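Local coordinates for protein NAD(FAD)-dependent dehydrogenase, NirB-family (N-terminal domain) (PDB 3KLJ) that transfers electrons from NADH to rubredoxin through a bound FAD, as part of a dioxygen-scavenging chain in an obligate anaerobe, at residues 13-18 and 83-88; 36-41 and 95-100. All blocks are in the same frame, centred on the assembly; numbering follows the deposited sequence.

Both contacts are buried and apolar, and both join the parallel sheet of the FAD-binding domain to the three-stranded antiparallel sheet beside it. Interaction 1 packs strand 12-15 against strand 85-89; interaction 2 packs strand 35-38 against strand 94-97, the neighbours of those strands in their respective sheets. With centres about 5 Å apart, they form one continuous layer, tied further by the probable backbone hydrogen bond from T86 N to T96 O (2.7 Å). Their polar chemistry divides along the cofactor: interaction 1 reads the adenine through main-chain atoms, whereas interaction 2 holds the ribose through side chains. Solvent reaches mainly the 98-100 turn of interaction 2.

Interaction 1: residues 13-18 and 83-88; sequences LILGAG and EFATSI. With FAD (flavin-adenine dinucleotide), chain B.
With CG swung opposite its backbone N (chi1 -155°) on a CB that points toward 83-88, L15 splits the work between its two methyls. CD1 packs on A85 CB at 3.7 Å and reaches I88 CD1 more loosely, at 4.3 Å; CD2 turns to the adenine, 3.4 Å from FAD N1A. F84 takes a similar first torsion, which lays its ring flat against the exocyclic amine: FAD N6A sits over one face, 3.2 Å above the plane and offset toward the rim. The adenine lies between these two side chains, and A85 meets its edge with backbone atoms. A85 N donates to FAD N1A (3.0 Å, 161° at the hydrogen), and FAD N6A donates back to A85 O (2.9 Å, 159°). At the other end of this half of the cofactor, strand 12-15 runs into the glycine-rich turn of a Rossmann-type dinucleotide fold. There G16 CA lies 3.2 Å from FAD O4B and G18 CA 3.3 Å from FAD O5B; a CB on either residue would run into these oxygens. G18 occupies the N-cap position of the helix that follows. Two nearly straight bonds from one residue match adenine's donor-acceptor edge, so backbone recognises the base, with L15 and F84 packing against it.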
loop_
_atom_site.group_PDB
_atom_site.type_symbol
_atom_site.label_atom_id
_atom_site.label_comp_id
_atom_site.label_asym_id
_atom_site.label_seq_id
_atom_site.Cartn_x
_atom_site.Cartn_y
_atom_site.Cartn_z
ATOM N N LEU A 13 -14.829 -12.859 14.736
ATOM C CA LEU A 13 -15.157 -11.503 14.340
ATOM C C LEU A 13 -13.998 -10.927 13.547
ATOM O O LEU A 13 -12.863 -10.903 14.026
ATOM C CB LEU A 13 -15.388 -10.617 15.557
ATOM C CG LEU A 13 -16.567 -9.642 15.529
ATOM C CD1 LEU A 13 -16.260 -8.353 16.295
ATOM C CD2 LEU A 13 -17.078 -9.352 14.121
ATOM N N ILE A 14 -14.299 -10.468 12.336
ATOM C CA ILE A 14 -13.307 -9.844 11.474
ATOM C C ILE A 14 -13.615 -8.356 11.334
ATOM O O ILE A 14 -14.657 -7.963 10.782
ATOM C CB ILE A 14 -13.236 -10.552 10.101
ATOM C CG1 ILE A 14 -12.734 -11.988 10.282
ATOM C CG2 ILE A 14 -12.328 -9.797 9.132
ATOM C CD1 ILE A 14 -12.833 -12.825 9.036
ATOM N N LEU A 15 -12.700 -7.538 11.844
ATOM C CA LEU A 15 -12.840 -6.093 11.852
ATOM C C LEU A 15 -12.157 -5.485 10.623
ATOM O O LEU A 15 -10.929 -5.311 10.594
ATOM C CB LEU A 15 -12.259 -5.538 13.159
ATOM C CG LEU A 15 -12.753 -4.198 13.702
ATOM C CD1 LEU A 15 -12.324 -4.003 15.184
ATOM C CD2 LEU A 15 -12.269 -3.034 12.829
ATOM N N GLY A 16 -12.971 -5.174 9.615
ATOM C CA GLY A 16 -12.516 -4.659 8.333
ATOM C C GLY A 16 -12.665 -5.704 7.238
ATOM O O GLY A 16 -12.231 -6.848 7.404
ATOM N N ALA A 17 -13.271 -5.319 6.116
ATOM C CA ALA A 17 -13.479 -6.243 5.008
ATOM C C ALA A 17 -12.772 -5.779 3.724
ATOM O O ALA A 17 -13.400 -5.468 2.714
ATOM C CB ALA A 17 -14.969 -6.487 4.784
ATOM N N GLY A 18 -11.451 -5.713 3.795
ATOM C CA GLY A 18 -10.627 -5.521 2.620
ATOM C C GLY A 18 -9.985 -6.858 2.300
ATOM O O GLY A 18 -10.443 -7.901 2.790
ATOM N N GLU A 83 -20.738 -0.392 8.506
ATOM C CA GLU A 83 -20.626 -0.412 9.958
ATOM C C GLU A 83 -19.164 -0.278 10.390
ATOM O O GLU A 83 -18.262 -0.881 9.799
ATOM C CB GLU A 83 -21.273 -1.670 10.535
ATOM C CG GLU A 83 -21.798 -1.492 11.962
ATOM C CD GLU A 83 -22.878 -0.426 12.082
ATOM O OE1 GLU A 83 -22.607 0.619 12.714
ATOM O OE2 GLU A 83 -23.988 -0.626 11.542
ATOM N N PHE A 84 -18.955 0.532 11.420
ATOM C CA PHE A 84 -17.642 1.001 11.828
ATOM C C PHE A 84 -17.437 0.680 13.309
ATOM O O PHE A 84 -18.222 1.112 14.153
ATOM C CB PHE A 84 -17.572 2.518 11.572
ATOM C CG PHE A 84 -16.227 3.141 11.840
ATOM C CD1 PHE A 84 -15.256 3.200 10.838
ATOM C CD2 PHE A 84 -15.942 3.715 13.081
ATOM C CE1 PHE A 84 -14.007 3.793 11.074
ATOM C CE2 PHE A 84 -14.690 4.309 13.328
ATOM C CZ PHE A 84 -13.728 4.350 12.324
ATOM N N ALA A 85 -16.396 -0.095 13.615
ATOM C CA ALA A 85 -16.011 -0.366 15.001
ATOM C C ALA A 85 -15.314 0.861 15.573
ATOM O O ALA A 85 -14.450 1.449 14.920
ATOM C CB ALA A 85 -15.106 -1.579 15.083
ATOM N N THR A 86 -15.716 1.254 16.779
ATOM C CA THR A 86 -15.151 2.423 17.450
ATOM C C THR A 86 -14.384 2.038 18.708
ATOM O O THR A 86 -13.494 2.772 19.129
ATOM C CB THR A 86 -16.239 3.460 17.859
ATOM O OG1 THR A 86 -17.315 2.787 18.515
ATOM C CG2 THR A 86 -16.776 4.208 16.640
ATOM N N SER A 87 -14.738 0.896 19.297
ATOM C CA SER A 87 -14.189 0.455 20.585
ATOM C C SER A 87 -13.985 -1.049 20.626
ATOM O O SER A 87 -14.723 -1.798 19.981
ATOM C CB SER A 87 -15.133 0.833 21.733
ATOM O OG SER A 87 -14.754 2.045 22.345
ATOM N N ILE A 88 -12.987 -1.478 21.395
ATOM C CA ILE A 88 -12.786 -2.887 21.722
ATOM C C ILE A 88 -12.677 -3.034 23.241
ATOM O O ILE A 88 -11.925 -2.303 23.890
ATOM C CB ILE A 88 -11.513 -3.502 21.057
ATOM C CG1 ILE A 88 -11.525 -3.329 19.540
ATOM C CG2 ILE A 88 -11.407 -4.997 21.390
ATOM C CD1 ILE A 88 -10.171 -3.634 18.875
HETATM P PA FAD B . -7.741 -2.341 3.303
HETATM O O1A FAD B . -7.569 -0.873 3.592
HETATM O O2A FAD B . -7.677 -2.658 1.829
HETATM O O5B FAD B . -9.126 -2.847 3.914
HETATM C C5B FAD B . -9.492 -2.533 5.245
HETATM C C4B FAD B . -11.005 -2.331 5.320
HETATM O O4B FAD B . -11.397 -2.137 6.678
HETATM C C3B FAD B . -11.434 -1.080 4.557
HETATM O O3B FAD B . -12.493 -1.414 3.675
HETATM C C2B FAD B . -11.893 -0.104 5.625
HETATM O O2B FAD B . -12.998 0.669 5.213
HETATM C C1B FAD B . -12.278 -1.031 6.768
HETATM N N9A FAD B . -12.201 -0.396 8.097
HETATM C C8A FAD B . -11.302 0.543 8.525
HETATM N N7A FAD B . -11.583 0.854 9.812
HETATM C C5A FAD B . -12.642 0.124 10.217
HETATM C C6A FAD B . -13.334 0.062 11.427
HETATM N N6A FAD B . -13.151 1.006 12.352
HETATM N N1A FAD B . -14.411 -0.800 11.536
HETATM C C2A FAD B . -14.798 -1.587 10.468
HETATM N N3A FAD B . -14.113 -1.510 9.269
HETATM C C4A FAD B . -13.045 -0.668 9.147
HETATM N N1 FAD B . -0.411 -2.705 -2.965
HETATM C C2 FAD B . 0.499 -3.429 -3.706
HETATM O O2 FAD B . 1.081 -4.368 -3.190
HETATM N N3 FAD B . 0.739 -3.125 -5.030
HETATM C C4 FAD B . 0.076 -2.075 -5.621
HETATM O O4 FAD B . 0.324 -1.819 -6.803
HETATM C C4X FAD B . -0.842 -1.319 -4.878
HETATM N N5 FAD B . -1.530 -0.261 -5.454
HETATM C C5X FAD B . -2.437 0.475 -4.715
HETATM C C6 FAD B . -3.124 1.546 -5.302
HETATM C C7 FAD B . -4.051 2.276 -4.541
HETATM C C7M FAD B . -4.789 3.425 -5.164
HETATM C C8 FAD B . -4.278 1.945 -3.205
HETATM C C8M FAD B . -5.263 2.717 -2.363
HETATM C C9 FAD B . -3.588 0.885 -2.629
HETATM C C9A FAD B . -2.671 0.144 -3.380
HETATM N N10 FAD B . -1.989 -0.923 -2.798
HETATM C C10 FAD B . -1.081 -1.650 -3.544
HETATM C "C1'" FAD B . -2.217 -1.266 -1.363
HETATM C "C2'" FAD B . -3.184 -2.416 -1.181
HETATM O "O2'" FAD B . -4.454 -2.007 -1.648
HETATM C "C3'" FAD B . -3.235 -2.727 0.301
HETATM O "O3'" FAD B . -1.983 -3.237 0.721
HETATM C "C4'" FAD B . -4.309 -3.738 0.665
HETATM O "O4'" FAD B . -5.585 -3.289 0.227
HETATM C "C5'" FAD B . -4.342 -3.879 2.181
HETATM O "O5'" FAD B . -5.461 -4.663 2.504
HETATM P P FAD B . -6.073 -4.595 3.969
HETATM O O1P FAD B . -7.228 -5.580 4.059
HETATM O O2P FAD B . -5.007 -4.793 5.018
HETATM O O3P FAD B . -6.587 -3.076 4.150
#

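Interaction 2: residues 36-41 and 95-100; sequences TMINSE and VTLKSG. With FAD (flavin-adenine dinucleotide), chain B.
I38 meets L97 and V95 where the two sheets face each other, and the close part of the contact is small. I38 CG2 touches L97 CD2 at 3.9 Å, the two side chains crossing at a slant, while I38 CD1 lies 4.0 Å from that same L97 CD2. Toward V95 the fit slackens, with I38 CD1 and V95 CG1 4.5 Å apart. Because CG2 is anti to the backbone N, this methyl can serve two surfaces: it also lies 3.8 Å from FAD C2A, at the adenine. L13 of the neighbouring strand packs on both I38 and V95 and carries the apolar layer onward.

Beyond I38, where the second strand of the Rossmann-type fold gives way to loop, N39, S40 and E41 face the adenosine ribose; an acidic residue near this point is common in such folds. E41, extended beyond CG, brings OE2 to 2.8 Å from FAD O3B. N39 OD1 approaches that same hydroxyl and also accepts a hydrogen bond from A17 N, tying the ribose site to the glycine-rich turn. S40 OG lies implausibly close to FAD O2B, so that bond is doubtful. R48 forms a salt bridge with E41 OE2 and Y46 bonds OE1, so both carboxylate oxygens are held.

The other end of 95-100 is open to solvent: K98, S99 and G100 are exposed in a type I turn closed by G100 N to L97 O (3.1 Å).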
loop_
_atom_site.group_PDB
_atom_site.type_symbol
_atom_site.label_atom_id
_atom_site.label_comp_id
_atom_site.label_asym_id
_atom_site.label_seq_id
_atom_site.Cartn_x
_atom_site.Cartn_y
_atom_site.Cartn_z
ATOM N N THR A 36 -18.175 -13.625 11.120
ATOM C CA THR A 36 -18.779 -12.323 10.835
ATOM C C THR A 36 -17.723 -11.285 10.488
ATOM O O THR A 36 -16.726 -11.145 11.198
ATOM C CB THR A 36 -19.589 -11.821 12.042
ATOM O OG1 THR A 36 -20.617 -12.763 12.326
ATOM C CG2 THR A 36 -20.232 -10.473 11.768
ATOM N N MET A 37 -17.962 -10.555 9.404
ATOM C CA MET A 37 -17.091 -9.477 8.969
ATOM C C MET A 37 -17.796 -8.141 9.112
ATOM O O MET A 37 -18.931 -7.980 8.650
ATOM C CB MET A 37 -16.709 -9.661 7.505
ATOM C CG MET A 37 -16.134 -11.017 7.153
ATOM S SD MET A 37 -15.640 -11.053 5.415
ATOM C CE MET A 37 -14.106 -10.125 5.553
ATOM N N ILE A 38 -17.113 -7.189 9.741
ATOM C CA ILE A 38 -17.587 -5.817 9.839
ATOM C C ILE A 38 -16.858 -4.965 8.800
ATOM O O ILE A 38 -15.636 -5.005 8.741
ATOM C CB ILE A 38 -17.310 -5.238 11.250
ATOM C CG1 ILE A 38 -18.026 -6.065 12.324
ATOM C CG2 ILE A 38 -17.727 -3.766 11.330
ATOM C CD1 ILE A 38 -17.400 -5.937 13.706
ATOM N N ASN A 39 -17.584 -4.208 7.976
ATOM C CA ASN A 39 -16.922 -3.286 7.034
ATOM C C ASN A 39 -17.529 -1.896 6.975
ATOM O O ASN A 39 -18.742 -1.752 6.826
ATOM C CB ASN A 39 -16.846 -3.878 5.627
ATOM C CG ASN A 39 -15.790 -3.189 4.748
ATOM O OD1 ASN A 39 -14.624 -2.989 5.143
ATOM N ND2 ASN A 39 -16.202 -2.828 3.549
ATOM N N SER A 40 -16.669 -0.884 7.078
ATOM C CA SER A 40 -17.085 0.515 7.090
ATOM C C SER A 40 -17.637 0.981 5.739
ATOM O O SER A 40 -18.476 1.883 5.695
ATOM C CB SER A 40 -15.930 1.415 7.532
ATOM O OG SER A 40 -14.871 1.375 6.585
ATOM N N GLU A 41 -17.166 0.365 4.653
ATOM C CA GLU A 41 -17.623 0.689 3.295
ATOM C C GLU A 41 -18.926 -0.043 2.956
ATOM O O GLU A 41 -19.299 -1.007 3.631
ATOM C CB GLU A 41 -16.549 0.341 2.251
ATOM C CG GLU A 41 -15.147 0.890 2.549
ATOM C CD GLU A 41 -14.180 0.723 1.373
ATOM O OE1 GLU A 41 -14.581 0.962 0.220
ATOM O OE2 GLU A 41 -13.008 0.369 1.605
ATOM N N VAL A 95 -16.982 -5.799 20.867
ATOM C CA VAL A 95 -16.610 -4.710 19.983
ATOM C C VAL A 95 -17.793 -3.752 19.867
ATOM O O VAL A 95 -18.925 -4.176 19.621
ATOM C CB VAL A 95 -16.159 -5.244 18.597
ATOM C CG1 VAL A 95 -16.043 -4.119 17.579
ATOM C CG2 VAL A 95 -14.822 -5.980 18.731
ATOM N N THR A 96 -17.533 -2.464 20.072
ATOM C CA THR A 96 -18.582 -1.449 19.982
ATOM C C THR A 96 -18.510 -0.744 18.640
ATOM O O THR A 96 -17.449 -0.256 18.234
ATOM C CB THR A 96 -18.479 -0.408 21.111
ATOM O OG1 THR A 96 -18.454 -1.076 22.375
ATOM C CG2 THR A 96 -19.665 0.540 21.078
ATOM N N LEU A 97 -19.652 -0.700 17.965
ATOM C CA LEU A 97 -19.781 -0.026 16.687
ATOM C C LEU A 97 -20.229 1.426 16.850
ATOM O O LEU A 97 -20.604 1.859 17.951
ATOM C CB LEU A 97 -20.757 -0.790 15.783
ATOM C CG LEU A 97 -20.463 -2.280 15.574
ATOM C CD1 LEU A 97 -21.695 -3.018 15.062
ATOM C CD2 LEU A 97 -19.267 -2.496 14.647
ATOM N N LYS A 98 -20.187 2.165 15.743
ATOM C CA LYS A 98 -20.618 3.561 15.684
ATOM C C LYS A 98 -22.077 3.734 16.139
ATOM O O LYS A 98 -22.388 4.649 16.906
ATOM C CB LYS A 98 -20.413 4.118 14.264
ATOM C CG LYS A 98 -20.689 5.618 14.123
ATOM C CD LYS A 98 -19.584 6.457 14.757
ATOM C CE LYS A 98 -20.052 7.878 15.006
ATOM N NZ LYS A 98 -18.928 8.754 15.429
ATOM N N SER A 99 -22.951 2.834 15.683
ATOM C CA SER A 99 -24.372 2.828 16.067
ATOM C C SER A 99 -24.625 2.670 17.572
ATOM O O SER A 99 -25.705 3.012 18.062
ATOM C CB SER A 99 -25.135 1.747 15.287
ATOM O OG SER A 99 -24.463 0.494 15.321
ATOM N N GLY A 100 -23.628 2.166 18.297
ATOM C CA GLY A 100 -23.760 1.884 19.730
ATOM C C GLY A 100 -24.019 0.408 19.984
ATOM O O GLY A 100 -23.963 -0.059 21.120
HETATM P PA FAD B . -7.741 -2.341 3.303
HETATM O O1A FAD B . -7.569 -0.873 3.592
HETATM O O2A FAD B . -7.677 -2.658 1.829
HETATM O O5B FAD B . -9.126 -2.847 3.914
HETATM C C5B FAD B . -9.492 -2.533 5.245
HETATM C C4B FAD B . -11.005 -2.331 5.320
HETATM O O4B FAD B . -11.397 -2.137 6.678
HETATM C C3B FAD B . -11.434 -1.080 4.557
HETATM O O3B FAD B . -12.493 -1.414 3.675
HETATM C C2B FAD B . -11.893 -0.104 5.625
HETATM O O2B FAD B . -12.998 0.669 5.213
HETATM C C1B FAD B . -12.278 -1.031 6.768
HETATM N N9A FAD B . -12.201 -0.396 8.097
HETATM C C8A FAD B . -11.302 0.543 8.525
HETATM N N7A FAD B . -11.583 0.854 9.812
HETATM C C5A FAD B . -12.642 0.124 10.217
HETATM C C6A FAD B . -13.334 0.062 11.427
HETATM N N6A FAD B . -13.151 1.006 12.352
HETATM N N1A FAD B . -14.411 -0.800 11.536
HETATM C C2A FAD B . -14.798 -1.587 10.468
HETATM N N3A FAD B . -14.113 -1.510 9.269
HETATM C C4A FAD B . -13.045 -0.668 9.147
HETATM N N1 FAD B . -0.411 -2.705 -2.965
HETATM C C2 FAD B . 0.499 -3.429 -3.706
HETATM O O2 FAD B . 1.081 -4.368 -3.190
HETATM N N3 FAD B . 0.739 -3.125 -5.030
HETATM C C4 FAD B . 0.076 -2.075 -5.621
HETATM O O4 FAD B . 0.324 -1.819 -6.803
HETATM C C4X FAD B . -0.842 -1.319 -4.878
HETATM N N5 FAD B . -1.530 -0.261 -5.454
HETATM C C5X FAD B . -2.437 0.475 -4.715
HETATM C C6 FAD B . -3.124 1.546 -5.302
HETATM C C7 FAD B . -4.051 2.276 -4.541
HETATM C C7M FAD B . -4.789 3.425 -5.164
HETATM C C8 FAD B . -4.278 1.945 -3.205
HETATM C C8M FAD B . -5.263 2.717 -2.363
HETATM C C9 FAD B . -3.588 0.885 -2.629
HETATM C C9A FAD B . -2.671 0.144 -3.380
HETATM N N10 FAD B . -1.989 -0.923 -2.798
HETATM C C10 FAD B . -1.081 -1.650 -3.544
HETATM C "C1'" FAD B . -2.217 -1.266 -1.363
HETATM C "C2'" FAD B . -3.184 -2.416 -1.181
HETATM O "O2'" FAD B . -4.454 -2.007 -1.648
HETATM C "C3'" FAD B . -3.235 -2.727 0.301
HETATM O "O3'" FAD B . -1.983 -3.237 0.721
HETATM C "C4'" FAD B . -4.309 -3.738 0.665
HETATM O "O4'" FAD B . -5.585 -3.289 0.227
HETATM C "C5'" FAD B . -4.342 -3.879 2.181
HETATM O "O5'" FAD B . -5.461 -4.663 2.504
HETATM P P FAD B . -6.073 -4.595 3.969
HETATM O O1P FAD B . -7.228 -5.580 4.059
HETATM O O2P FAD B . -5.007 -4.793 5.018
HETATM O O3P FAD B . -6.587 -3.076 4.150
#